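Local coordinates for sigma-C capsid protein (Avian reovirus, PDB 2JJL) that forms the trimeric outer-capsid fibre that attaches the virus to host cells and also induces apoptosis, at residues A[93-98]-A[120-125]. Residues are numbered along the deposited sequence; the frame is centred on the assembly and turned at random.
Sequences NGSSDT and GNLTVT. With ZN (zinc ion), chain F.
Asp-97 and Ser-95 reach from segment 93-98 to the backbone of Thr-123, one to its N-H and the other to its carbonyl. Asp-97 OD2 accepts from Thr-123 N at 2.7 Å on its anti lone pair, in a nearly straight bond (169°). Asp-97 OD1 binds a zinc ion at 2.0 Å and takes a weak bond from Thr-98 N. Metal and strand therefore hold the carboxylate by different oxygens. Ser-95 OG donates to Thr-123 O at 2.7 Å, nearly along the C=O axis. Ser-95 OG lies anti to the backbone N (chi1 172°), beside the carbonyl carbon. From there Ser-95 OG also accepts from Asp-97 N at 3.1 Å, which makes an ST turn. A water adds a second donor to Thr-123 O and accepts from Ser-96 N. Another water donates to both Thr-98 O and Asn-121 O. Thr-125 N donates to Gly-94 O at 2.9 Å. The hydroxyl of Thr-123 bonds to Asn-199 on strand 198-210. Leu-122 CD1 packs against Asp-97 CB at 3.7 Å. Leu-122 and Val-124 make backbone bonds to Ile-200 and Ala-198 of strand 198-210, while Asp-97, Ser-95 and water meet the N and O of Thr-123 between them. An ST turn thus shapes the β-hairpin loop between antiparallel strands 81-93 and 98-108, and loop side chains tie it to strand 121-124 in the C-terminal β-domain of the fibre.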
loop_
_atom_site.group_PDB
_atom_site.type_symbol
_atom_site.label_atom_id
_atom_site.label_comp_id
_atom_site.label_asym_id
_atom_site.label_seq_id
_atom_site.Cartn_x
_atom_site.Cartn_y
_atom_site.Cartn_z
ATOM N N ASN A 93 15.623 -18.730 -27.445
ATOM C CA ASN A 93 17.061 -18.685 -27.702
ATOM C C ASN A 93 17.623 -19.865 -26.942
ATOM O O ASN A 93 17.153 -20.122 -25.834
ATOM C CB ASN A 93 17.651 -17.402 -27.140
ATOM C CG ASN A 93 18.687 -16.793 -28.047
ATOM O OD1 ASN A 93 18.462 -15.733 -28.641
ATOM N ND2 ASN A 93 19.826 -17.467 -28.179
ATOM N N GLY A 94 18.585 -20.594 -27.528
ATOM C CA GLY A 94 19.094 -21.832 -26.935
ATOM C C GLY A 94 18.087 -23.000 -26.926
ATOM O O GLY A 94 18.332 -24.021 -26.315
ATOM N N SER A 95 16.942 -22.824 -27.587
ATOM C CA SER A 95 15.898 -23.852 -27.739
ATOM C C SER A 95 14.903 -23.336 -28.760
ATOM O O SER A 95 14.606 -22.151 -28.770
ATOM C CB SER A 95 15.159 -24.093 -26.412
ATOM O OG SER A 95 14.044 -24.946 -26.585
ATOM N N SER A 96 14.377 -24.225 -29.599
ATOM C CA SER A 96 13.265 -23.889 -30.494
ATOM C C SER A 96 11.997 -24.676 -30.090
ATOM O O SER A 96 11.000 -24.698 -30.798
ATOM C CB SER A 96 13.641 -24.149 -31.978
ATOM O OG SER A 96 14.102 -25.488 -32.193
ATOM N N ASP A 97 12.043 -25.280 -28.913
ATOM C CA ASP A 97 10.989 -26.159 -28.421
ATOM C C ASP A 97 9.924 -25.381 -27.609
ATOM O O ASP A 97 10.054 -24.164 -27.335
ATOM C CB ASP A 97 11.697 -27.236 -27.586
ATOM C CG ASP A 97 10.873 -28.479 -27.347
ATOM O OD1 ASP A 97 9.782 -28.638 -27.900
ATOM O OD2 ASP A 97 11.362 -29.335 -26.590
ATOM N N THR A 98 8.869 -26.077 -27.208
ATOM C CA THR A 98 7.891 -25.503 -26.294
ATOM C C THR A 98 7.698 -26.462 -25.130
ATOM O O THR A 98 8.073 -27.633 -25.236
ATOM C CB THR A 98 6.553 -25.305 -26.978
ATOM O OG1 THR A 98 6.053 -26.590 -27.400
ATOM C CG2 THR A 98 6.719 -24.399 -28.197
ATOM N N GLY A 120 6.466 -32.727 -19.343
ATOM C CA GLY A 120 7.178 -33.007 -20.589
ATOM C C GLY A 120 8.645 -32.633 -20.506
ATOM O O GLY A 120 9.162 -32.347 -19.438
ATOM N N ASN A 121 9.302 -32.643 -21.645
ATOM C CA ASN A 121 10.709 -32.351 -21.725
ATOM C C ASN A 121 10.875 -31.105 -22.590
ATOM O O ASN A 121 10.056 -30.850 -23.469
ATOM C CB ASN A 121 11.488 -33.549 -22.303
ATOM C CG ASN A 121 11.210 -33.770 -23.778
ATOM O OD1 ASN A 121 10.219 -34.376 -24.144
ATOM N ND2 ASN A 121 12.062 -33.237 -24.623
ATOM N N LEU A 122 11.897 -30.305 -22.296
ATOM C CA LEU A 122 12.225 -29.198 -23.167
ATOM C C LEU A 122 13.585 -29.512 -23.787
ATOM O O LEU A 122 14.540 -29.820 -23.075
ATOM C CB LEU A 122 12.266 -27.895 -22.375
ATOM C CG LEU A 122 12.613 -26.614 -23.137
ATOM C CD1 LEU A 122 11.448 -26.190 -24.025
ATOM C CD2 LEU A 122 13.042 -25.490 -22.151
ATOM N N THR A 123 13.654 -29.482 -25.113
ATOM C CA THR A 123 14.922 -29.696 -25.821
ATOM C C THR A 123 15.692 -28.367 -25.873
ATOM O O THR A 123 15.170 -27.352 -26.327
ATOM C CB THR A 123 14.694 -30.314 -27.232
ATOM O OG1 THR A 123 13.907 -31.515 -27.093
ATOM C CG2 THR A 123 16.046 -30.652 -27.931
ATOM N N VAL A 124 16.904 -28.393 -25.346
ATOM C CA VAL A 124 17.831 -27.247 -25.333
ATOM C C VAL A 124 19.071 -27.612 -26.177
ATOM O O VAL A 124 19.398 -28.806 -26.327
ATOM C CB VAL A 124 18.228 -26.816 -23.872
ATOM C CG1 VAL A 124 16.991 -26.420 -23.063
ATOM C CG2 VAL A 124 18.986 -27.909 -23.158
ATOM N N THR A 125 19.725 -26.586 -26.736
ATOM C CA THR A 125 20.866 -26.738 -27.652
ATOM C C THR A 125 22.118 -25.973 -27.202
ATOM O O THR A 125 23.179 -26.078 -27.823
ATOM C CB THR A 125 20.512 -26.260 -29.060
ATOM O OG1 THR A 125 19.935 -24.949 -28.977
ATOM C CG2 THR A 125 19.499 -27.194 -29.695
HETATM ZN ZN ZN F . 8.813 -30.373 -27.582
HETATM O O HOH W 1 15.284 -26.919 -29.280
HETATM O O HOH W 2 7.565 -30.308 -24.023
#